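Local structure of uncharacterized protein (Bacteroides ovatus CL02T12C04, 6PTM) at residues Arg383-Pro397 and Leu411-Ala425. The protein probably acts as an exo-carrageenase of glycoside hydrolase family 42, trimming carrageenan chains from their ends. Sequence-based numbering, arbitrary orientation. Where two conformers were deposited one is given.
Sequences RKYDPQAKTHIKIMP and LEALTRNSEIIGNDA
A beta-alpha-beta crossover of the (beta/alpha)8 barrel expected of a family 42 glycoside hydrolase joins strand 391-394 to its parallel neighbour 421-423 through helix 411-417, and Thr391 and Glu419 join the N-terminal ends of the two strands. Glu419 OE1 takes two bonds from Thr391: the backbone N reaches its anti side at 2.8 Å, and OG1 meets it nearly along the C-O axis, also at 2.8 Å. A bend at chi2 (70°) turns the Glu419 carboxylate to Thr391, while its CB packs against Lys390 CB and OE2 makes a long salt bridge to Arg383 NH1. An alanine in place of Glu419 would probably leave Thr391 N and OG1 without this shared acceptor and Arg383 without its distant counter-charge. The return bond, Ile420 N to Thr391 O, is nearly straight (171°). Beyond it a water bridges the two strands, accepting from Ile393 N and Gly422 N and donating to Ser418 OG; a second water donates to both Ser418 OG and Thr391 OG1. Gly422 packs its bare CA 3.2 Å from Ile393 O, where a CB would clash. On the helix side, the Ile393 side chain crosses Leu414 at about a right angle, its CD1 touching CD2, and Ile395 sets CD1 on Leu414 CB (3.7 Å) and CG2 on Leu411 CD1. On the other side, the His392 ring lies alongside Ile420, with CD2 3.8 Å from Ile420 CB, and its NE2 is held by Leu286 O. Lys394 passes across Asp424, CG against CB, and carries NZ on to Glu470 and Asn292. At the far end Asp424 N bonds to Ile395 O from above the carbonyl plane, and Pro397 CG rests 3.6 Å from Ala425 CA.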
loop_
_atom_site.group_PDB
_atom_site.type_symbol
_atom_site.label_atom_id
_atom_site.label_comp_id
_atom_site.label_asym_id
_atom_site.label_seq_id
_atom_site.Cartn_x
_atom_site.Cartn_y
_atom_site.Cartn_z
ATOM N N ARG A 383 22.593 3.700 8.455
ATOM C CA ARG A 383 23.322 2.411 8.529
ATOM C C ARG A 383 24.696 2.558 9.206
ATOM O O ARG A 383 25.109 1.555 9.804
ATOM C CB ARG A 383 23.437 1.766 7.148
ATOM C CG ARG A 383 22.098 1.252 6.643
ATOM C CD ARG A 383 21.739 -0.127 7.168
ATOM N NE ARG A 383 22.716 -1.073 6.674
ATOM C CZ ARG A 383 22.783 -1.500 5.425
ATOM N NH1 ARG A 383 21.879 -1.096 4.546
ATOM N NH2 ARG A 383 23.761 -2.329 5.072
ATOM N N LYS A 384 25.340 3.732 9.140
ATOM C CA LYS A 384 26.617 4.051 9.836
ATOM C C LYS A 384 26.457 3.876 11.345
ATOM O O LYS A 384 27.411 3.436 11.932
ATOM C CB LYS A 384 27.077 5.489 9.615
ATOM C CG LYS A 384 27.592 5.738 8.205
ATOM C CD LYS A 384 28.234 7.090 7.992
ATOM C CE LYS A 384 28.516 7.340 6.520
ATOM N NZ LYS A 384 28.822 8.764 6.310
ATOM N N TYR A 385 25.297 4.202 11.923
ATOM C CA TYR A 385 25.042 4.142 13.383
ATOM C C TYR A 385 24.195 2.915 13.746
ATOM O O TYR A 385 24.332 2.416 14.871
ATOM C CB TYR A 385 24.526 5.506 13.834
ATOM C CG TYR A 385 25.472 6.603 13.432
ATOM C CD1 TYR A 385 25.272 7.356 12.284
ATOM C CD2 TYR A 385 26.650 6.784 14.129
ATOM C CE1 TYR A 385 26.174 8.328 11.885
ATOM C CE2 TYR A 385 27.569 7.743 13.740
ATOM C CZ TYR A 385 27.337 8.500 12.607
ATOM O OH TYR A 385 28.252 9.440 12.277
ATOM N N ASP A 386 23.396 2.369 12.836
ATOM C CA ASP A 386 22.606 1.132 13.113
ATOM C C ASP A 386 22.745 0.177 11.933
ATOM O O ASP A 386 21.937 0.214 10.996
ATOM C CB ASP A 386 21.128 1.461 13.348
ATOM C CG ASP A 386 20.265 0.242 13.628
ATOM O OD1 ASP A 386 20.810 -0.870 13.607
ATOM O OD2 ASP A 386 19.045 0.415 13.788
ATOM N N PRO A 387 23.754 -0.718 11.930
ATOM C CA PRO A 387 24.010 -1.550 10.755
ATOM C C PRO A 387 22.900 -2.586 10.470
ATOM O O PRO A 387 22.870 -3.090 9.363
ATOM C CB PRO A 387 25.370 -2.202 11.065
ATOM C CG PRO A 387 25.932 -1.394 12.233
ATOM C CD PRO A 387 24.711 -0.963 13.027
ATOM N N GLN A 388 21.959 -2.788 11.400
ATOM C CA GLN A 388 20.745 -3.625 11.214
ATOM C C GLN A 388 19.539 -2.789 10.715
ATOM O O GLN A 388 18.461 -3.331 10.605
ATOM C CB GLN A 388 20.382 -4.321 12.534
ATOM C CG GLN A 388 21.507 -5.163 13.125
ATOM C CD GLN A 388 22.076 -6.087 12.075
ATOM O OE1 GLN A 388 23.255 -6.011 11.717
ATOM N NE2 GLN A 388 21.221 -6.948 11.536
ATOM N N ALA A 389 19.682 -1.507 10.425
ATOM C CA ALA A 389 18.521 -0.635 10.129
ATOM C C ALA A 389 17.789 -1.160 8.892
ATOM O O ALA A 389 18.422 -1.403 7.868
ATOM C CB ALA A 389 18.960 0.796 9.923
ATOM N N LYS A 390 16.471 -1.229 8.973
ATOM C CA LYS A 390 15.625 -1.443 7.788
ATOM C C LYS A 390 14.954 -0.102 7.497
ATOM O O LYS A 390 14.455 0.521 8.439
ATOM C CB LYS A 390 14.682 -2.610 8.050
ATOM C CG LYS A 390 15.331 -3.937 8.416
ATOM C CD LYS A 390 14.410 -5.044 7.930
ATOM C CE LYS A 390 14.457 -6.397 8.603
ATOM N NZ LYS A 390 15.501 -6.558 9.613
ATOM N N THR A 391 14.992 0.337 6.247
ATOM C CA THR A 391 14.388 1.613 5.846
ATOM C C THR A 391 13.199 1.345 4.938
ATOM O O THR A 391 13.174 0.326 4.213
ATOM C CB THR A 391 15.416 2.555 5.215
ATOM O OG1 THR A 391 15.840 2.024 3.955
ATOM C CG2 THR A 391 16.599 2.778 6.132
ATOM N N HIS A 392 12.314 2.326 4.930
ATOM C CA HIS A 392 11.201 2.434 3.981
ATOM C C HIS A 392 10.785 3.883 3.882
ATOM O O HIS A 392 11.235 4.721 4.675
ATOM C CB HIS A 392 10.044 1.509 4.411
ATOM C CG HIS A 392 9.648 1.667 5.834
ATOM N ND1 HIS A 392 8.549 2.417 6.216
ATOM C CD2 HIS A 392 10.173 1.138 6.957
ATOM C CE1 HIS A 392 8.428 2.361 7.525
ATOM N NE2 HIS A 392 9.420 1.560 8.015
ATOM N N ILE A 393 9.882 4.120 2.949
ATOM C CA ILE A 393 9.386 5.465 2.590
ATOM C C ILE A 393 7.857 5.392 2.508
ATOM O O ILE A 393 7.328 4.409 1.918
ATOM C CB ILE A 393 10.058 5.893 1.271
ATOM C CG1 ILE A 393 11.587 5.807 1.354
ATOM C CG2 ILE A 393 9.603 7.270 0.827
ATOM C CD1 ILE A 393 12.256 5.753 -0.033
ATOM N N LYS A 394 7.161 6.393 3.054
ATOM C CA LYS A 394 5.675 6.429 2.966
ATOM C C LYS A 394 5.290 6.941 1.570
ATOM O O LYS A 394 4.864 8.106 1.409
ATOM C CB LYS A 394 5.077 7.246 4.100
ATOM C CG LYS A 394 3.552 7.278 4.075
ATOM C CD LYS A 394 2.954 8.262 5.010
ATOM C CE LYS A 394 3.253 7.937 6.469
ATOM N NZ LYS A 394 2.545 8.863 7.395
ATOM N N ILE A 395 5.488 6.086 0.574
ATOM C CA ILE A 395 5.264 6.438 -0.853
ATOM C C ILE A 395 3.767 6.381 -1.133
ATOM O O ILE A 395 3.136 5.390 -0.748
ATOM C CB ILE A 395 6.025 5.487 -1.783
ATOM C CG1 ILE A 395 7.539 5.628 -1.614
ATOM C CG2 ILE A 395 5.577 5.705 -3.211
ATOM C CD1 ILE A 395 8.282 4.450 -2.197
ATOM N N MET A 396 3.243 7.388 -1.830
ATOM C CA MET A 396 1.839 7.356 -2.309
ATOM C C MET A 396 1.794 6.441 -3.525
ATOM O O MET A 396 2.336 6.795 -4.550
ATOM C CB MET A 396 1.384 8.759 -2.703
ATOM C CG MET A 396 1.287 9.701 -1.526
ATOM S SD MET A 396 1.401 11.412 -2.071
ATOM C CE MET A 396 0.160 11.483 -3.382
ATOM N N PRO A 397 1.155 5.259 -3.507
ATOM C CA PRO A 397 1.234 4.362 -4.659
ATOM C C PRO A 397 0.698 4.944 -5.969
ATOM O O PRO A 397 1.107 4.469 -6.992
ATOM C CB PRO A 397 0.371 3.181 -4.240
ATOM C CG PRO A 397 0.490 3.185 -2.740
ATOM C CD PRO A 397 0.467 4.651 -2.368
ATOM N N LEU A 411 9.029 4.153 -8.177
ATOM C CA LEU A 411 8.522 3.140 -7.212
ATOM C C LEU A 411 9.433 1.903 -7.253
ATOM O O LEU A 411 9.660 1.261 -6.204
ATOM C CB LEU A 411 7.064 2.773 -7.543
ATOM C CG LEU A 411 6.387 1.811 -6.570
ATOM C CD1 LEU A 411 6.524 2.281 -5.141
ATOM C CD2 LEU A 411 4.913 1.631 -6.904
ATOM N N GLU A 412 9.893 1.505 -8.433
ATOM C CA GLU A 412 10.751 0.308 -8.537
ATOM C C GLU A 412 12.031 0.555 -7.736
ATOM O O GLU A 412 12.380 -0.283 -6.901
ATOM C CB GLU A 412 11.168 0.014 -9.970
ATOM C CG GLU A 412 12.181 -1.100 -10.025
ATOM C CD GLU A 412 12.408 -1.671 -11.421
ATOM O OE1 GLU A 412 12.318 -0.858 -12.357
ATOM O OE2 GLU A 412 12.692 -2.893 -11.575
ATOM N N ALA A 413 12.701 1.680 -7.977
ATOM C CA ALA A 413 14.029 1.921 -7.369
ATOM C C ALA A 413 13.832 2.068 -5.856
ATOM O O ALA A 413 14.598 1.473 -5.098
ATOM C CB ALA A 413 14.716 3.105 -7.998
ATOM N N LEU A 414 12.816 2.803 -5.415
ATOM C CA LEU A 414 12.654 3.062 -3.964
ATOM C C LEU A 414 12.249 1.759 -3.280
ATOM O O LEU A 414 12.710 1.527 -2.163
ATOM C CB LEU A 414 11.663 4.197 -3.718
ATOM C CG LEU A 414 12.102 5.537 -4.297
ATOM C CD1 LEU A 414 11.095 6.623 -3.970
ATOM C CD2 LEU A 414 13.467 5.951 -3.783
ATOM N N THR A 415 11.445 0.924 -3.940
ATOM C CA THR A 415 11.025 -0.381 -3.367
ATOM C C THR A 415 12.249 -1.300 -3.232
ATOM O O THR A 415 12.485 -1.838 -2.121
ATOM C CB THR A 415 9.899 -1.009 -4.176
ATOM O OG1 THR A 415 8.766 -0.146 -4.018
ATOM C CG2 THR A 415 9.625 -2.403 -3.673
ATOM N N ARG A 416 13.050 -1.390 -4.281
ATOM C CA ARG A 416 14.276 -2.229 -4.308
ATOM C C ARG A 416 15.246 -1.751 -3.220
ATOM O O ARG A 416 15.810 -2.593 -2.511
ATOM C CB ARG A 416 14.894 -2.143 -5.702
ATOM C CG ARG A 416 16.263 -2.790 -5.832
ATOM C CD ARG A 416 16.908 -2.354 -7.139
ATOM N NE ARG A 416 17.373 -0.991 -6.992
ATOM C CZ ARG A 416 17.526 -0.127 -7.982
ATOM N NH1 ARG A 416 17.284 -0.494 -9.217
ATOM N NH2 ARG A 416 17.946 1.095 -7.724
ATOM N N ASN A 417 15.411 -0.444 -3.113
ATOM C CA ASN A 417 16.378 0.183 -2.174
ATOM C C ASN A 417 15.937 0.073 -0.713
ATOM O O ASN A 417 16.768 0.371 0.175
ATOM C CB ASN A 417 16.689 1.619 -2.568
ATOM C CG ASN A 417 17.469 1.664 -3.862
ATOM O OD1 ASN A 417 17.830 0.604 -4.379
ATOM N ND2 ASN A 417 17.684 2.859 -4.397
ATOM N N SER A 418 14.683 -0.299 -0.485
ATOM C CA SER A 418 14.108 -0.368 0.877
ATOM C C SER A 418 14.083 -1.807 1.400
ATOM O O SER A 418 13.681 -2.694 0.670
ATOM C CB SER A 418 12.716 0.192 0.866
ATOM O OG SER A 418 12.711 1.589 0.712
ATOM N N GLU A 419 14.507 -1.998 2.643
ATOM C CA GLU A 419 14.457 -3.310 3.339
ATOM C C GLU A 419 12.993 -3.705 3.594
ATOM O O GLU A 419 12.721 -4.889 3.659
ATOM C CB GLU A 419 15.320 -3.298 4.599
ATOM C CG GLU A 419 16.793 -3.092 4.315
ATOM C CD GLU A 419 17.224 -1.718 3.823
ATOM O OE1 GLU A 419 16.580 -0.707 4.159
ATOM O OE2 GLU A 419 18.217 -1.673 3.099
ATOM N N ILE A 420 12.128 -2.713 3.833
ATOM C CA ILE A 420 10.667 -2.907 4.072
ATOM C C ILE A 420 9.922 -2.138 2.965
ATOM O O ILE A 420 10.358 -1.049 2.657
ATOM C CB ILE A 420 10.279 -2.418 5.486
ATOM C CG1 ILE A 420 10.852 -3.291 6.608
ATOM C CG2 ILE A 420 8.777 -2.245 5.625
ATOM C CD1 ILE A 420 10.728 -2.691 7.980
ATOM N N ILE A 421 8.875 -2.716 2.376
ATOM C CA ILE A 421 8.070 -2.027 1.331
ATOM C C ILE A 421 7.165 -1.034 2.047
ATOM O O ILE A 421 6.203 -1.460 2.681
ATOM C CB ILE A 421 7.297 -3.019 0.458
ATOM C CG1 ILE A 421 8.239 -4.037 -0.176
ATOM C CG2 ILE A 421 6.503 -2.279 -0.592
ATOM C CD1 ILE A 421 7.521 -5.172 -0.845
ATOM N N GLY A 422 7.512 0.245 1.982
ATOM C CA GLY A 422 6.690 1.322 2.544
ATOM C C GLY A 422 5.697 1.828 1.525
ATOM O O GLY A 422 6.020 1.805 0.293
ATOM N N ASN A 423 4.547 2.286 2.028
ATOM C CA ASN A 423 3.520 3.022 1.253
ATOM C C ASN A 423 2.449 3.536 2.216
ATOM O O ASN A 423 2.460 3.145 3.360
ATOM C CB ASN A 423 2.850 2.152 0.189
ATOM C CG ASN A 423 2.215 0.904 0.757
ATOM O OD1 ASN A 423 1.079 0.945 1.231
ATOM N ND2 ASN A 423 2.912 -0.205 0.739
ATOM N N ASP A 424 1.522 4.338 1.706
ATOM C CA ASP A 424 0.259 4.713 2.409
ATOM C C ASP A 424 -0.866 4.563 1.386
ATOM O O ASP A 424 -1.560 5.538 1.086
ATOM C CB ASP A 424 0.389 6.049 3.134
ATOM C CG ASP A 424 0.372 7.280 2.257
ATOM O OD1 ASP A 424 0.830 7.194 1.115
ATOM O OD2 ASP A 424 -0.094 8.324 2.745
ATOM N N ALA A 425 -0.990 3.352 0.856
ATOM C CA ALA A 425 -2.037 2.975 -0.121
ATOM C C ALA A 425 -3.377 3.442 0.405
ATOM O O ALA A 425 -3.635 3.226 1.623
ATOM C CB ALA A 425 -2.071 1.493 -0.387
HETATM O O HOH W 1 14.671 3.192 1.645
HETATM O O HOH W 2 9.692 2.042 0.772
#